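Local coordinates for macro domain-containing protein (Thermosipho africanus, PDB 7OMU) that joins a DarT-family domain to a macro domain in a single chain, the macro domain holding adenosine-5-diphosphoribose in its pocket, at residues Asp121-Asp126 with Thr134-Lys139; Pro285-Arg290 with Trp313-Pro318; Gly331-Leu336 with Cys373-Lys378. The protein carries 1 engineered substitution. All blocks are in the same frame, centred on the assembly; numbering follows the deposited sequence.

Contact 1 (Asp121-Asp126 with Thr134-Lys139); sequences DILITD and TQIYRK
Ile124 and Tyr137 pair through two backbone hydrogen bonds, Ile124 N to Tyr137 O at 2.8 Å and Tyr137 N to Ile124 O at 2.9 Å, both nearly straight at the hydrogen. One step on, the non-hydrogen-bonded pair Thr125 and Ile136 sets Thr125 CG2 alongside Ile136 CG1, 3.6 Å apart, the two side chains pointing the same way. The other branch of Ile136, CG2, lies 3.6 Å from Leu123 CB, so Leu123 and Thr125 hold this isoleucine between them. Leu123 CD2 continues along Arg138 CB. The two strands form an antiparallel beta hairpin within the DarT-family part of the chain. Toward the connecting loop, Asp126 N bonds to Gln135 O at 3.2 Å, while Asp126 OD1 takes Gln135 N at 2.7 Å from above the carboxylate plane. The carboxylate swings back to that amide because CG stands between the backbone N and carbonyl carbon (chi1 68°). Farther out, Thr125 OG1 bonds to Gly127 O and Ala170 N, and Thr134 OG1 to Asn128 O, Gly127 and Asn128 both lying in that loop. Arg138 turns its guanidinium to Glu141 in a salt bridge. Strand 170-174 flanks strand 123-125, and Ile124 packs on helix 145-148.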
# COMPACT_ATOMS: atom_id res chain seq x y z
N ASP A 121 -2.86 -28.80 14.16
CA ASP A 121 -1.71 -28.45 15.04
C ASP A 121 -1.24 -27.02 14.75
O ASP A 121 -0.16 -26.64 15.25
CB ASP A 121 -0.56 -29.46 14.88
CG ASP A 121 0.14 -29.39 13.54
OD1 ASP A 121 -0.54 -29.18 12.51
OD2 ASP A 121 1.38 -29.55 13.52
N ILE A 122 -2.02 -26.27 13.96
CA ILE A 122 -1.71 -24.86 13.57
C ILE A 122 -2.31 -23.92 14.61
O ILE A 122 -3.16 -24.36 15.40
CB ILE A 122 -2.26 -24.53 12.17
CG1 ILE A 122 -3.79 -24.54 12.13
CG2 ILE A 122 -1.64 -25.44 11.12
CD1 ILE A 122 -4.39 -23.84 10.94
N LEU A 123 -1.88 -22.66 14.55
CA LEU A 123 -2.41 -21.54 15.37
C LEU A 123 -2.79 -20.39 14.43
O LEU A 123 -2.22 -20.31 13.33
CB LEU A 123 -1.34 -21.11 16.38
CG LEU A 123 -0.74 -22.23 17.22
CD1 LEU A 123 0.48 -21.73 17.98
CD2 LEU A 123 -1.76 -22.81 18.18
N ILE A 124 -3.72 -19.55 14.88
CA ILE A 124 -4.25 -18.38 14.12
C ILE A 124 -4.22 -17.17 15.06
O ILE A 124 -4.83 -17.24 16.15
CB ILE A 124 -5.64 -18.69 13.55
CG1 ILE A 124 -5.55 -19.78 12.49
CG2 ILE A 124 -6.31 -17.43 13.02
CD1 ILE A 124 -6.88 -20.28 11.97
N THR A 125 -3.53 -16.11 14.64
CA THR A 125 -3.38 -14.83 15.38
C THR A 125 -4.45 -13.85 14.87
O THR A 125 -4.83 -13.95 13.69
CB THR A 125 -1.96 -14.27 15.20
OG1 THR A 125 -1.88 -13.67 13.90
CG2 THR A 125 -0.89 -15.33 15.34
N ASP A 126 -4.91 -12.94 15.74
CA ASP A 126 -5.88 -11.88 15.38
C ASP A 126 -5.11 -10.63 14.93
O ASP A 126 -5.75 -9.60 14.67
CB ASP A 126 -6.86 -11.59 16.53
CG ASP A 126 -6.22 -10.93 17.75
OD1 ASP A 126 -4.99 -11.04 17.90
OD2 ASP A 126 -6.97 -10.33 18.54
N THR A 134 -1.89 -8.68 20.64
CA THR A 134 -2.37 -9.76 19.73
C THR A 134 -2.65 -11.04 20.53
O THR A 134 -1.89 -11.33 21.47
CB THR A 134 -1.36 -10.04 18.60
OG1 THR A 134 -1.35 -8.92 17.73
CG2 THR A 134 -1.67 -11.28 17.79
N GLN A 135 -3.69 -11.77 20.12
CA GLN A 135 -4.14 -13.05 20.73
C GLN A 135 -3.99 -14.19 19.72
O GLN A 135 -4.64 -14.12 18.66
CB GLN A 135 -5.60 -12.92 21.16
CG GLN A 135 -5.86 -11.75 22.09
CD GLN A 135 -6.93 -12.07 23.12
OE1 GLN A 135 -7.08 -13.21 23.56
NE2 GLN A 135 -7.68 -11.06 23.51
N ILE A 136 -3.20 -15.20 20.07
CA ILE A 136 -3.02 -16.46 19.28
C ILE A 136 -4.00 -17.50 19.83
O ILE A 136 -3.98 -17.74 21.05
CB ILE A 136 -1.57 -16.96 19.35
CG1 ILE A 136 -0.58 -15.90 18.86
CG2 ILE A 136 -1.42 -18.26 18.57
CD1 ILE A 136 0.01 -15.08 19.97
N TYR A 137 -4.82 -18.08 18.96
CA TYR A 137 -5.77 -19.17 19.28
C TYR A 137 -5.37 -20.42 18.49
O TYR A 137 -4.86 -20.27 17.37
CB TYR A 137 -7.21 -18.78 18.91
CG TYR A 137 -7.70 -17.46 19.46
CD1 TYR A 137 -8.14 -17.35 20.78
CD2 TYR A 137 -7.76 -16.32 18.67
CE1 TYR A 137 -8.61 -16.14 21.28
CE2 TYR A 137 -8.22 -15.11 19.16
CZ TYR A 137 -8.65 -15.02 20.47
OH TYR A 137 -9.10 -13.83 20.96
N ARG A 138 -5.58 -21.60 19.06
CA ARG A 138 -5.48 -22.90 18.34
C ARG A 138 -6.80 -23.13 17.61
O ARG A 138 -7.79 -22.49 17.97
CB ARG A 138 -5.08 -24.05 19.27
CG ARG A 138 -5.92 -24.22 20.52
CD ARG A 138 -5.14 -24.88 21.65
NE ARG A 138 -5.37 -24.28 22.96
CZ ARG A 138 -4.62 -24.48 24.04
NH1 ARG A 138 -3.56 -25.28 24.00
NH2 ARG A 138 -4.93 -23.88 25.18
N LYS A 139 -6.79 -24.01 16.60
CA LYS A 139 -7.92 -24.18 15.64
C LYS A 139 -9.23 -24.38 16.42
O LYS A 139 -10.19 -23.63 16.14
CB LYS A 139 -7.65 -25.34 14.67
CG LYS A 139 -8.18 -25.12 13.26
CD LYS A 139 -8.14 -26.37 12.39
CE LYS A 139 -9.25 -27.35 12.70
NZ LYS A 139 -8.86 -28.75 12.40

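Contact 2 (Pro285-Arg290 with Trp313-Pro318); sequences PYLYKR and WFLLFP
This is an antiparallel strand pair at the margin of the macro domain's mixed sheet: strand 286-288 is outermost and strand 313-318 lies just inside it. Four backbone hydrogen bonds join them, two for Tyr286 with Leu316 and two for Tyr288 with Phe314. Of these, Leu316 N to Tyr286 O and Tyr288 N to Phe314 O each span 2.7 Å. Leu287 and Leu315 form the non-hydrogen-bonded pair between, their side chains crossing at about a right angle with Leu315 CD1 4.0 Å from Leu287 CB.

The Trp313 indole closes one end of the pair. Lys289 CA sits 3.5 Å from the centroid of the five-membered ring of Trp313, a CH-pi contact 14° off the normal. Lys289 CG stands anti to the carbonyl carbon (chi1 -66°) and the chain is extended beyond it, which lays it over the same face, CG above the ring system and CD against CH2, before NZ reaches Glu346 in a salt bridge. Leu287 CD2 approaches Trp313 CE3 obliquely at 3.7 Å, while the carbonyl oxygen of Arg290 lies at the indole edge. Beside Phe314, on the face it shares with Tyr286, Tyr288 and Leu316, the Arg290 side chain from the loop runs alongside, Arg290 NE 3.7 Å from Phe314 CE1, with guanidinium and ring planes 78° apart. At the far end Pro285 CB rests 4.0 Å from Leu315 CD1.

Strand 241-246 bonds to the other edge of strand 313-318. Helix 265-275 covers the face of Tyr286, Phe314 and Leu316 and supplies Asp266, which bonds Tyr288 OH and forms a salt bridge with Arg290 NH1; helix 329-346 covers the other face, Trp338 and Ile339 against Leu315 and Glu346 against Leu287.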
# COMPACT_ATOMS: atom_id res chain seq x y z
N PRO A 285 -5.89 26.85 -3.53
CA PRO A 285 -5.36 25.70 -2.80
C PRO A 285 -4.42 26.10 -1.64
O PRO A 285 -3.66 27.03 -1.81
CB PRO A 285 -4.55 24.92 -3.85
CG PRO A 285 -5.07 25.41 -5.18
CD PRO A 285 -5.49 26.84 -4.94
N TYR A 286 -4.52 25.37 -0.52
CA TYR A 286 -3.65 25.53 0.67
C TYR A 286 -2.67 24.35 0.73
O TYR A 286 -3.15 23.20 0.71
CB TYR A 286 -4.48 25.62 1.96
CG TYR A 286 -3.66 25.83 3.21
CD1 TYR A 286 -3.33 27.10 3.64
CD2 TYR A 286 -3.22 24.76 3.97
CE1 TYR A 286 -2.60 27.31 4.80
CE2 TYR A 286 -2.48 24.95 5.12
CZ TYR A 286 -2.17 26.23 5.54
OH TYR A 286 -1.44 26.42 6.68
N LEU A 287 -1.37 24.63 0.79
CA LEU A 287 -0.29 23.61 0.94
C LEU A 287 0.06 23.46 2.42
O LEU A 287 0.55 24.43 3.02
CB LEU A 287 0.93 24.04 0.12
CG LEU A 287 2.13 23.09 0.21
CD1 LEU A 287 1.81 21.75 -0.43
CD2 LEU A 287 3.35 23.71 -0.44
N TYR A 288 -0.17 22.27 2.97
CA TYR A 288 0.23 21.85 4.34
C TYR A 288 1.62 21.23 4.26
O TYR A 288 1.73 20.12 3.72
CB TYR A 288 -0.80 20.87 4.91
CG TYR A 288 -0.54 20.34 6.30
CD1 TYR A 288 0.24 21.02 7.22
CD2 TYR A 288 -1.14 19.17 6.72
CE1 TYR A 288 0.45 20.53 8.50
CE2 TYR A 288 -0.95 18.66 8.00
CZ TYR A 288 -0.15 19.34 8.89
OH TYR A 288 0.04 18.85 10.15
N LYS A 289 2.64 21.94 4.75
CA LYS A 289 4.05 21.46 4.76
C LYS A 289 4.26 20.60 6.02
O LYS A 289 5.03 21.01 6.89
CB LYS A 289 5.01 22.64 4.64
CG LYS A 289 4.93 23.37 3.30
CD LYS A 289 5.96 24.46 3.14
CE LYS A 289 5.74 25.30 1.91
NZ LYS A 289 6.67 26.46 1.88
N ARG A 290 3.59 19.45 6.07
CA ARG A 290 3.59 18.48 7.19
C ARG A 290 5.01 17.92 7.38
O ARG A 290 5.52 17.28 6.44
CB ARG A 290 2.59 17.37 6.87
CG ARG A 290 2.03 16.64 8.08
CD ARG A 290 0.92 15.70 7.64
NE ARG A 290 1.35 14.32 7.62
CZ ARG A 290 0.85 13.36 8.40
NH1 ARG A 290 -0.10 13.64 9.27
NH2 ARG A 290 1.32 12.13 8.30
N TRP A 313 4.11 16.26 2.09
CA TRP A 313 3.20 17.42 2.25
C TRP A 313 1.82 17.06 1.69
O TRP A 313 1.75 16.11 0.89
CB TRP A 313 3.76 18.66 1.53
CG TRP A 313 5.05 19.18 2.09
CD1 TRP A 313 5.67 18.83 3.26
CD2 TRP A 313 5.87 20.21 1.51
NE1 TRP A 313 6.82 19.56 3.43
CE2 TRP A 313 6.97 20.41 2.38
CE3 TRP A 313 5.78 20.98 0.34
CZ2 TRP A 313 7.97 21.34 2.11
CZ3 TRP A 313 6.77 21.90 0.08
CH2 TRP A 313 7.85 22.08 0.95
N PHE A 314 0.79 17.79 2.09
CA PHE A 314 -0.60 17.64 1.60
C PHE A 314 -1.05 18.98 1.01
O PHE A 314 -0.99 19.99 1.72
CB PHE A 314 -1.53 17.21 2.73
CG PHE A 314 -1.38 15.76 3.12
CD1 PHE A 314 -0.33 15.34 3.91
CD2 PHE A 314 -2.29 14.82 2.66
CE1 PHE A 314 -0.20 14.01 4.27
CE2 PHE A 314 -2.15 13.48 3.01
CZ PHE A 314 -1.11 13.08 3.81
N LEU A 315 -1.47 18.96 -0.26
CA LEU A 315 -2.07 20.12 -0.95
C LEU A 315 -3.59 19.98 -0.88
O LEU A 315 -4.10 18.99 -1.41
CB LEU A 315 -1.58 20.16 -2.40
CG LEU A 315 -2.06 21.35 -3.23
CD1 LEU A 315 -1.52 22.66 -2.66
CD2 LEU A 315 -1.65 21.21 -4.69
N LEU A 316 -4.26 20.91 -0.20
CA LEU A 316 -5.74 20.97 -0.12
C LEU A 316 -6.25 21.77 -1.32
O LEU A 316 -5.97 22.98 -1.40
CB LEU A 316 -6.14 21.60 1.22
CG LEU A 316 -5.58 20.87 2.45
CD1 LEU A 316 -5.90 21.63 3.72
CD2 LEU A 316 -6.12 19.45 2.52
N PHE A 317 -6.95 21.09 -2.23
CA PHE A 317 -7.40 21.60 -3.54
C PHE A 317 -8.92 21.66 -3.56
O PHE A 317 -9.58 20.65 -3.77
CB PHE A 317 -6.88 20.68 -4.64
CG PHE A 317 -7.00 21.24 -6.03
CD1 PHE A 317 -8.24 21.49 -6.60
CD2 PHE A 317 -5.86 21.50 -6.79
CE1 PHE A 317 -8.34 22.00 -7.88
CE2 PHE A 317 -5.97 22.01 -8.07
CZ PHE A 317 -7.21 22.26 -8.61
N PRO A 318 -9.54 22.85 -3.34
CA PRO A 318 -10.99 22.96 -3.38
C PRO A 318 -11.55 22.79 -4.80
O PRO A 318 -11.19 23.58 -5.67
CB PRO A 318 -11.25 24.37 -2.84
CG PRO A 318 -9.99 25.14 -3.18
CD PRO A 318 -8.87 24.13 -3.06

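Contact 3 (Gly331-Leu336 with Cys373-Lys378)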
# COMPACT_ATOMS: atom_id res chain seq x y z
N GLY A 331 -13.26 26.55 -10.79
CA GLY A 331 -12.58 26.30 -9.49
C GLY A 331 -11.37 25.40 -9.65
O GLY A 331 -10.39 25.59 -8.90
N ILE A 332 -11.44 24.46 -10.58
CA ILE A 332 -10.35 23.50 -10.91
C ILE A 332 -9.28 24.24 -11.73
O ILE A 332 -8.11 24.23 -11.31
CB ILE A 332 -10.91 22.27 -11.64
CG1 ILE A 332 -11.80 21.44 -10.71
CG2 ILE A 332 -9.80 21.44 -12.26
CD1 ILE A 332 -12.57 20.34 -11.40
N GLU A 333 -9.68 24.86 -12.84
CA GLU A 333 -8.78 25.64 -13.73
C GLU A 333 -7.95 26.60 -12.87
O GLU A 333 -6.72 26.62 -13.03
CB GLU A 333 -9.60 26.39 -14.79
CG GLU A 333 -8.75 27.00 -15.90
CD GLU A 333 -9.31 26.83 -17.31
OE1 GLU A 333 -10.52 26.54 -17.43
OE2 GLU A 333 -8.52 26.98 -18.27
N SER A 334 -8.61 27.32 -11.96
CA SER A 334 -7.99 28.24 -10.97
C SER A 334 -6.90 27.51 -10.18
O SER A 334 -5.75 27.97 -10.20
CB SER A 334 -9.03 28.82 -10.06
OG SER A 334 -8.41 29.63 -9.07
N GLY A 335 -7.27 26.43 -9.49
CA GLY A 335 -6.37 25.63 -8.64
C GLY A 335 -5.17 25.11 -9.42
O GLY A 335 -4.06 25.13 -8.87
N LEU A 336 -5.39 24.66 -10.66
CA LEU A 336 -4.31 24.11 -11.53
C LEU A 336 -3.33 25.23 -11.88
O LEU A 336 -2.11 24.99 -11.78
CB LEU A 336 -4.93 23.49 -12.78
CG LEU A 336 -5.71 22.19 -12.55
CD1 LEU A 336 -6.58 21.84 -13.74
CD2 LEU A 336 -4.75 21.05 -12.23
N CYS A 373 -4.11 17.86 -17.54
CA CYS A 373 -2.88 17.58 -18.33
C CYS A 373 -2.33 18.89 -18.91
O CYS A 373 -1.14 19.17 -18.70
CB CYS A 373 -3.14 16.56 -19.43
SG CYS A 373 -3.38 14.88 -18.81
N ARG A 374 -3.20 19.66 -19.57
CA ARG A 374 -2.89 21.00 -20.15
C ARG A 374 -1.98 21.78 -19.19
O ARG A 374 -0.99 22.34 -19.66
CB ARG A 374 -4.17 21.82 -20.37
CG ARG A 374 -4.87 21.56 -21.70
CD ARG A 374 -6.10 22.44 -21.83
NE ARG A 374 -5.80 23.83 -21.51
CZ ARG A 374 -6.64 24.70 -20.92
NH1 ARG A 374 -7.86 24.34 -20.57
NH2 ARG A 374 -6.23 25.93 -20.67
N TYR A 375 -2.33 21.82 -17.90
CA TYR A 375 -1.66 22.66 -16.88
C TYR A 375 -0.46 21.92 -16.28
O TYR A 375 0.63 22.52 -16.21
CB TYR A 375 -2.66 23.08 -15.80
CG TYR A 375 -3.50 24.27 -16.19
CD1 TYR A 375 -3.03 25.57 -16.02
CD2 TYR A 375 -4.74 24.10 -16.77
CE1 TYR A 375 -3.79 26.67 -16.39
CE2 TYR A 375 -5.51 25.19 -17.15
CZ TYR A 375 -5.03 26.48 -16.96
OH TYR A 375 -5.80 27.55 -17.33
N LEU A 376 -0.64 20.66 -15.87
CA LEU A 376 0.36 19.91 -15.08
C LEU A 376 1.51 19.43 -15.97
O LEU A 376 2.55 19.02 -15.41
CB LEU A 376 -0.33 18.74 -14.37
CG LEU A 376 -1.33 19.14 -13.29
CD1 LEU A 376 -2.12 17.93 -12.82
CD2 LEU A 376 -0.63 19.80 -12.12
N THR A 377 1.35 19.47 -17.29
CA THR A 377 2.43 19.13 -18.25
C THR A 377 3.50 20.22 -18.18
O THR A 377 4.68 19.90 -18.41
CB THR A 377 1.87 18.89 -19.66
OG1 THR A 377 2.84 18.15 -20.38
CG2 THR A 377 1.52 20.17 -20.39
N LYS A 378 3.10 21.45 -17.85
CA LYS A 378 4.02 22.61 -17.70
C LYS A 378 5.02 22.33 -16.56
O LYS A 378 6.17 22.79 -16.68
CB LYS A 378 3.24 23.90 -17.43
CG LYS A 378 2.27 24.34 -18.52
CD LYS A 378 1.63 25.69 -18.21
CE LYS A 378 0.21 25.89 -18.74
NZ LYS A 378 0.18 26.45 -20.11
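Two helices of the macro domain's alpha/beta fold, 329-346 and 365-376, meet here side chain to side chain, Glu333 and Leu336 of the first against Arg374, Tyr375 and Leu376 near the C-terminal end of the second. The Tyr375 hydroxyl OH donates to Glu333 OE2 at 2.9 Å, using the anti lone pair of that oxygen, the one away from OE1. Arg337 NH2 makes a weak hydrogen bond with the same hydroxyl. The carboxylate lies across the phenol, its plane 85° from the ring plane, and OE2 sits at the ring edge. Glu333 CG stands anti to the backbone N (chi1 -169°) and the chain bends at the next bond, which carries the carboxylate out toward the second helix.

The same OE2 meets Arg374 NH2 at 3.5 Å, a salt bridge whose hydrogen bond is weak. OE2 lies near the guanidinium plane, at its edge, while the carboxylate plane is turned 67° from the guanidinium. Tyr375 CE2 lies 3.6 Å above one face of the Arg374 guanidinium, toward its rim.

On the side of the contact nearer the sheet, Leu336 CB lies 3.8 Å from Tyr375 CG and approaches the ring obliquely. Leu336 CD2 reaches 4.1 Å to Leu376 CG, the two leucines crossing at about a right angle. Leu371, one turn before Tyr375, also touches Ile332, Glu333 and Leu336, and Leu376 leans on Val383 and Ile385 of strand 383-386.

The interface thus grades from leucine packing near the sheet to a charged rim, where OE2 takes a hydrogen bond from the phenol and a weak, long one from the guanidinium; the nearby positive charge would probably favour the ionised form of Glu333.

From the N terminus, contact 1 comes first and closes a short hairpin loop of seven residues in the DarT-family part. The chain then passes into the macro domain, where contact 2 closes a loop of 22 residues and contact 3 one of 36. The three follow in series, with none nested or crossed. Contact 1 is remote, its centre about 43 Å from that of contact 2 and 52 Å from that of contact 3, on the opposite side of the chain's centre. Contacts 2 and 3 touch: the Phe317 ring and Pro285 pack on helix 329-346 around Gly335, tying the sheet margin to the first helix of contact 3.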